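Local coordinates for translation initiation factor eIF2b-like protein (Chaetomium thermophilum, PDB 4ZEM) that forms the beta subunit of the decameric factor eIF2B, which probably acts as guanine nucleotide exchange factor for eIF2 in translation initiation, at residues 22-25 with 26-30; 38-41 with 42-46; 161-164 with 165-169. All coordinates share one frame; numbering follows the deposited sequence.

Interaction 1 of 3, residues 22-25 with 26-30; sequences QSLE and ASIES
L24 and I28, one helical turn apart, set their aliphatic branches across each other at a slant, with CD1 of L24 3.9 Å from CD1 of I28. The leucine reaches back because its CG is anti to the backbone N (chi1 167°). CG1 of I28 lies beside the carbonyl O of L24, the same oxygen that accepts the backbone N-H of I28. Branched aliphatic chains suit this side, where L24 also touches V56 and I28 touches L52 of helix 43-59. S23 caps the first turn: its OG accepts the N-H of A26 at 3.2 Å. This is a classic N-cap, closing the start of helix 24-37, and serine fits because its hydroxyl replaces a carbonyl missing ahead of the helix. The carbonyl O of S23 is gripped twice, by N of S27 at 3.0 Å and by the hydroxyl OG of S27 at 3.2 Å, the latter approaching from 44° above the carbonyl plane. Beside the cap, Q22 lies extended along A26, its CG 3.6 Å from the CB of that alanine, a methyl small enough to let the chain run alongside it. On the outer face OE2 of E25 and OE2 of E29 come to 4.4 Å; both carboxylates form salt bridges with R78, whose positive charge probably offsets their mutual repulsion.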
loop_
_atom_site.group_PDB
_atom_site.type_symbol
_atom_site.label_atom_id
_atom_site.label_comp_id
_atom_site.label_asym_id
_atom_site.label_seq_id
_atom_site.Cartn_x
_atom_site.Cartn_y
_atom_site.Cartn_z
ATOM N N GLN A 22 -25.182 -7.528 1.330
ATOM C CA GLN A 22 -24.983 -8.732 0.529
ATOM C C GLN A 22 -24.477 -9.864 1.420
ATOM O O GLN A 22 -24.008 -9.611 2.531
ATOM C CB GLN A 22 -24.031 -8.458 -0.617
ATOM C CG GLN A 22 -24.148 -9.405 -1.766
ATOM C CD GLN A 22 -23.293 -8.954 -2.920
ATOM O OE1 GLN A 22 -22.162 -8.504 -2.732
ATOM N NE2 GLN A 22 -23.848 -9.015 -4.124
ATOM N N SER A 23 -24.560 -11.107 0.958
ATOM C CA SER A 23 -24.003 -12.183 1.761
ATOM C C SER A 23 -22.485 -12.140 1.641
ATOM O O SER A 23 -21.951 -11.623 0.659
ATOM C CB SER A 23 -24.521 -13.538 1.294
ATOM O OG SER A 23 -23.722 -14.038 0.232
ATOM N N LEU A 24 -21.796 -12.664 2.650
ATOM C CA LEU A 24 -20.353 -12.489 2.766
ATOM C C LEU A 24 -19.689 -13.136 1.558
ATOM O O LEU A 24 -18.808 -12.552 0.923
ATOM C CB LEU A 24 -19.830 -13.092 4.071
ATOM C CG LEU A 24 -18.321 -13.277 4.219
ATOM C CD1 LEU A 24 -17.586 -11.953 4.003
ATOM C CD2 LEU A 24 -18.007 -13.857 5.582
ATOM N N GLU A 25 -20.161 -14.334 1.226
ATOM C CA GLU A 25 -19.599 -15.116 0.135
ATOM C C GLU A 25 -19.825 -14.427 -1.201
ATOM O O GLU A 25 -18.966 -14.465 -2.084
ATOM C CB GLU A 25 -20.191 -16.532 0.126
ATOM C CG GLU A 25 -19.568 -17.435 -0.932
ATOM C CD GLU A 25 -18.119 -17.802 -0.618
ATOM O OE1 GLU A 25 -17.652 -17.542 0.515
ATOM O OE2 GLU A 25 -17.440 -18.342 -1.516
ATOM N N ALA A 26 -20.984 -13.798 -1.348
ATOM C CA ALA A 26 -21.266 -13.035 -2.551
ATOM C C ALA A 26 -20.315 -11.836 -2.688
ATOM O O ALA A 26 -19.812 -11.569 -3.778
ATOM C CB ALA A 26 -22.714 -12.578 -2.557
ATOM N N SER A 27 -20.055 -11.131 -1.587
ATOM C CA SER A 27 -19.121 -9.998 -1.603
ATOM C C SER A 27 -17.703 -10.427 -1.968
ATOM O O SER A 27 -17.039 -9.773 -2.773
ATOM C CB SER A 27 -19.096 -9.280 -0.249
ATOM O OG SER A 27 -20.388 -8.857 0.147
ATOM N N ILE A 28 -17.252 -11.531 -1.381
ATOM C CA ILE A 28 -15.916 -12.054 -1.649
ATOM C C ILE A 28 -15.800 -12.431 -3.122
ATOM O O ILE A 28 -14.822 -12.091 -3.781
ATOM C CB ILE A 28 -15.588 -13.290 -0.772
ATOM C CG1 ILE A 28 -15.692 -12.949 0.717
ATOM C CG2 ILE A 28 -14.194 -13.819 -1.087
ATOM C CD1 ILE A 28 -15.399 -14.130 1.641
ATOM N N GLU A 29 -16.816 -13.118 -3.636
ATOM C CA GLU A 29 -16.809 -13.574 -5.025
ATOM C C GLU A 29 -16.894 -12.430 -6.038
ATOM O O GLU A 29 -16.290 -12.501 -7.108
ATOM C CB GLU A 29 -17.954 -14.556 -5.264
ATOM C CG GLU A 29 -17.729 -15.462 -6.459
ATOM C CD GLU A 29 -16.380 -16.157 -6.412
ATOM O OE1 GLU A 29 -15.687 -16.186 -7.452
ATOM O OE2 GLU A 29 -16.015 -16.682 -5.338
ATOM N N SER A 30 -17.656 -11.392 -5.711
ATOM C CA SER A 30 -17.725 -10.201 -6.556
ATOM C C SER A 30 -16.363 -9.516 -6.638
ATOM O O SER A 30 -15.939 -9.087 -7.709
ATOM C CB SER A 30 -18.778 -9.218 -6.041
ATOM O OG SER A 30 -19.944 -9.891 -5.606
#

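Interaction 2 of 3, residues 38-41 with 42-46; sequences RQVT and GDECA
V40 and C45 form the close-packed part of this turn: CG1 of V40 lies 3.8 Å from CA of C45, and 4.0 Å separates the same methyl from CB of C45. A chi1 of 170° swings CG1 of the valine to the far side from its own backbone N and thereby aims it at the first turn of the helix; a compact branched residue fills this buried inner side, and a small cysteine lets the methyl come close to the backbone. T41 and E44 face the more open side. Their chains run side by side and point the same way, yet the polar ends stay apart, with OG1 of T41 4.0 Å from OE2 of E44. What meets here instead is CG of E44 and the carbonyl O of T41, 3.2 Å apart, so the aliphatic part of the glutamate lies against the backbone while its carboxylate stays near the surface. Just after T41, G42 turns the chain with a phi of 65°; a positive phi favours glycine, and a CB placed here would come too close to the carbonyl O of T41. D43 heads away from the turn and is held by a salt bridge to K309. This is the short connection from helix 24-37 into helix 43-59: V40 rests on L34 of the preceding helix and on L12 of helix 12-18, while C45 touches L35 of helix 24-37 and I89 of helix 88-104.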
loop_
_atom_site.group_PDB
_atom_site.type_symbol
_atom_site.label_atom_id
_atom_site.label_comp_id
_atom_site.label_asym_id
_atom_site.label_seq_id
_atom_site.Cartn_x
_atom_site.Cartn_y
_atom_site.Cartn_z
ATOM N N ARG A 38 -9.619 -7.235 -13.643
ATOM C CA ARG A 38 -8.642 -6.174 -13.436
ATOM C C ARG A 38 -9.300 -4.804 -13.503
ATOM O O ARG A 38 -8.649 -3.803 -13.807
ATOM C CB ARG A 38 -7.491 -6.289 -14.437
ATOM C CG ARG A 38 -6.603 -7.486 -14.138
ATOM C CD ARG A 38 -5.338 -7.515 -14.963
ATOM N NE ARG A 38 -4.609 -8.756 -14.723
ATOM C CZ ARG A 38 -3.343 -8.968 -15.070
ATOM N NH1 ARG A 38 -2.647 -8.012 -15.671
ATOM N NH2 ARG A 38 -2.771 -10.135 -14.807
ATOM N N GLN A 39 -10.604 -4.774 -13.250
ATOM C CA GLN A 39 -11.329 -3.519 -13.109
ATOM C C GLN A 39 -10.781 -2.765 -11.897
ATOM O O GLN A 39 -10.766 -1.533 -11.871
ATOM C CB GLN A 39 -12.832 -3.768 -12.989
ATOM C CG GLN A 39 -13.671 -2.504 -13.027
ATOM C CD GLN A 39 -15.149 -2.800 -13.132
ATOM O OE1 GLN A 39 -15.554 -3.953 -13.283
ATOM N NE2 GLN A 39 -15.968 -1.758 -13.054
ATOM N N VAL A 40 -10.347 -3.519 -10.887
ATOM C CA VAL A 40 -9.835 -2.949 -9.643
ATOM C C VAL A 40 -8.327 -3.188 -9.603
ATOM O O VAL A 40 -7.868 -4.327 -9.709
ATOM C CB VAL A 40 -10.512 -3.566 -8.400
ATOM C CG1 VAL A 40 -9.790 -3.147 -7.126
ATOM C CG2 VAL A 40 -11.978 -3.163 -8.346
ATOM N N THR A 41 -7.565 -2.107 -9.449
ATOM C CA THR A 41 -6.109 -2.165 -9.581
ATOM C C THR A 41 -5.357 -1.238 -8.632
ATOM O O THR A 41 -5.860 -0.176 -8.260
ATOM C CB THR A 41 -5.669 -1.807 -11.010
ATOM O OG1 THR A 41 -6.467 -0.716 -11.484
ATOM C CG2 THR A 41 -5.849 -2.990 -11.945
ATOM N N GLY A 42 -4.147 -1.646 -8.260
ATOM C CA GLY A 42 -3.260 -0.817 -7.460
ATOM C C GLY A 42 -3.696 -0.492 -6.046
ATOM O O GLY A 42 -4.032 -1.380 -5.270
ATOM N N ASP A 43 -3.633 0.785 -5.689
ATOM C CA ASP A 43 -3.917 1.208 -4.319
ATOM C C ASP A 43 -5.399 1.183 -3.931
ATOM O O ASP A 43 -5.725 1.116 -2.743
ATOM C CB ASP A 43 -3.355 2.610 -4.074
ATOM C CG ASP A 43 -1.959 2.787 -4.643
ATOM O OD1 ASP A 43 -1.276 1.766 -4.871
ATOM O OD2 ASP A 43 -1.540 3.947 -4.847
ATOM N N GLU A 44 -6.302 1.239 -4.910
ATOM C CA GLU A 44 -7.722 1.194 -4.572
ATOM C C GLU A 44 -8.099 -0.250 -4.285
ATOM O O GLU A 44 -9.137 -0.537 -3.691
ATOM C CB GLU A 44 -8.591 1.771 -5.688
ATOM C CG GLU A 44 -8.533 1.004 -6.990
ATOM C CD GLU A 44 -9.345 1.670 -8.084
ATOM O OE1 GLU A 44 -10.202 2.517 -7.753
ATOM O OE2 GLU A 44 -9.130 1.346 -9.272
ATOM N N CYS A 45 -7.222 -1.147 -4.713
ATOM C CA CYS A 45 -7.291 -2.555 -4.372
ATOM C C CYS A 45 -7.021 -2.757 -2.878
ATOM O O CYS A 45 -7.656 -3.594 -2.234
ATOM C CB CYS A 45 -6.307 -3.342 -5.243
ATOM S SG CYS A 45 -5.839 -4.955 -4.666
ATOM N N ALA A 46 -6.083 -1.985 -2.331
ATOM C CA ALA A 46 -5.724 -2.089 -0.916
ATOM C C ALA A 46 -6.930 -1.819 -0.022
ATOM O O ALA A 46 -7.209 -2.578 0.912
ATOM C CB ALA A 46 -4.603 -1.130 -0.580
#

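Interaction 3 of 3, residues 161-164 with 165-169; sequences SEVM and DGIEE
V163 and I167 make an i to i+4 side-chain contact of an alpha-helix, inside the long helix 154-182 and on the face that the protein buries. The usual i+4 to i backbone bonds carry this stretch: D165 N to S161 O, G166 N to E162 O, I167 N to V163 O at 2.9 Å, and E168 N to M164 O at 3.1 Å. On the inner face CG1 of V163 approaches CD1 of I167 to 4.1 Å, the two chains running past each other at an angle. The chi1 of -62° turns CG1 of I167 away from its own carbonyl carbon and lays this methylene against the carbonyl O of V163 at 3.2 Å. Their branched aliphatic bulk suits a buried, largely apolar face, although beta-branching is not itself favoured in a helix. An alanine at I167 lacks CG1, CG2 and CD1, so the change would probably leave the V163 methyl without its mate and open a gap beside R54, V96 and L99. The outward face is acidic: D165 stands with CB 3.5 Å from the carbonyl O of E162, and its OD2 is 4.7 Å from OE2 of E162, like charges that lie near each other on an exposed face, not in contact. M164 has its thioether bent at chi3 (60°), a flexible chain that can follow the surface of R54 and A58. E168 has a long, weak ion pair with R54. Around this segment two helices pack closely: helix 43-59 meets V163 through V57 and I167 through R54, while helix 88-104 touches V163 with I100 and I167 with V96 and L99.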
loop_
_atom_site.group_PDB
_atom_site.type_symbol
_atom_site.label_atom_id
_atom_site.label_comp_id
_atom_site.label_asym_id
_atom_site.label_seq_id
_atom_site.Cartn_x
_atom_site.Cartn_y
_atom_site.Cartn_z
ATOM N N SER A 161 -16.086 -6.075 17.760
ATOM C CA SER A 161 -16.317 -4.644 17.618
ATOM C C SER A 161 -15.012 -3.866 17.525
ATOM O O SER A 161 -14.875 -2.951 16.712
ATOM C CB SER A 161 -17.152 -4.114 18.784
ATOM O OG SER A 161 -17.210 -2.699 18.748
ATOM N N GLU A 162 -14.057 -4.227 18.372
ATOM C CA GLU A 162 -12.777 -3.530 18.411
ATOM C C GLU A 162 -11.947 -3.771 17.145
ATOM O O GLU A 162 -11.279 -2.861 16.647
ATOM C CB GLU A 162 -11.988 -3.948 19.653
ATOM C CG GLU A 162 -11.261 -2.800 20.347
ATOM C CD GLU A 162 -12.204 -1.787 20.988
ATOM O OE1 GLU A 162 -11.703 -0.781 21.534
ATOM O OE2 GLU A 162 -13.439 -1.984 20.953
ATOM N N VAL A 163 -11.989 -4.997 16.628
ATOM C CA VAL A 163 -11.264 -5.337 15.407
ATOM C C VAL A 163 -11.811 -4.589 14.199
ATOM O O VAL A 163 -11.044 -4.071 13.382
ATOM C CB VAL A 163 -11.305 -6.853 15.127
ATOM C CG1 VAL A 163 -10.806 -7.157 13.719
ATOM C CG2 VAL A 163 -10.486 -7.601 16.161
ATOM N N MET A 164 -13.133 -4.517 14.093
ATOM C CA MET A 164 -13.757 -3.808 12.984
ATOM C C MET A 164 -13.362 -2.332 12.983
ATOM O O MET A 164 -13.088 -1.748 11.931
ATOM C CB MET A 164 -15.283 -3.940 13.063
ATOM C CG MET A 164 -15.818 -5.330 12.746
ATOM S SD MET A 164 -17.607 -5.508 12.981
ATOM C CE MET A 164 -18.235 -4.291 11.831
ATOM N N ASP A 165 -13.315 -1.742 14.172
ATOM C CA ASP A 165 -12.857 -0.370 14.342
ATOM C C ASP A 165 -11.417 -0.190 13.850
ATOM O O ASP A 165 -11.102 0.777 13.149
ATOM C CB ASP A 165 -12.998 0.048 15.807
ATOM C CG ASP A 165 -14.392 0.569 16.126
ATOM O OD1 ASP A 165 -15.154 0.851 15.176
ATOM O OD2 ASP A 165 -14.733 0.694 17.320
ATOM N N GLY A 166 -10.548 -1.123 14.223
ATOM C CA GLY A 166 -9.147 -1.073 13.843
ATOM C C GLY A 166 -8.976 -1.172 12.340
ATOM O O GLY A 166 -8.092 -0.525 11.755
ATOM N N ILE A 167 -9.818 -1.990 11.711
ATOM C CA ILE A 167 -9.799 -2.138 10.261
ATOM C C ILE A 167 -10.235 -0.846 9.567
ATOM O O ILE A 167 -9.712 -0.500 8.506
ATOM C CB ILE A 167 -10.686 -3.311 9.804
ATOM C CG1 ILE A 167 -10.154 -4.626 10.384
ATOM C CG2 ILE A 167 -10.710 -3.410 8.286
ATOM C CD1 ILE A 167 -10.855 -5.859 9.841
ATOM N N GLU A 168 -11.170 -0.120 10.170
ATOM C CA GLU A 168 -11.581 1.168 9.615
ATOM C C GLU A 168 -10.413 2.140 9.627
ATOM O O GLU A 168 -10.233 2.930 8.705
ATOM C CB GLU A 168 -12.748 1.760 10.405
ATOM C CG GLU A 168 -14.091 1.637 9.724
ATOM C CD GLU A 168 -15.241 2.064 10.621
ATOM O OE1 GLU A 168 -15.332 1.567 11.766
ATOM O OE2 GLU A 168 -16.055 2.898 10.174
ATOM N N GLU A 169 -9.618 2.061 10.688
ATOM C CA GLU A 169 -8.412 2.867 10.842
ATOM C C GLU A 169 -7.370 2.530 9.771
ATOM O O GLU A 169 -6.712 3.419 9.217
ATOM C CB GLU A 169 -7.858 2.667 12.253
ATOM C CG GLU A 169 -8.576 3.547 13.267
ATOM C CD GLU A 169 -8.363 3.105 14.702
ATOM O OE1 GLU A 169 -7.211 2.788 15.064
ATOM O OE2 GLU A 169 -9.355 3.065 15.468
#

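Overall arrangement
Along the chain the three contacts follow one another without overlap: interaction 1 opens helix 24-37, interaction 2 turns from its far end into helix 43-59, and interaction 3 lies within helix 154-182. The centres of interactions 1 and 2 are about 17 Å apart. Those of interactions 1 and 3 are about 20 Å apart. Those of interactions 2 and 3 are about 22 Å apart, and none of the three touches another. Helix 43-59 is the common element: it begins in interaction 2, and residues further along it pack against interactions 1 and 3. All three thus belong to the helical N-terminal part of the subunit, apart from the mainly parallel, Rossmann-like sheet formed by later strands.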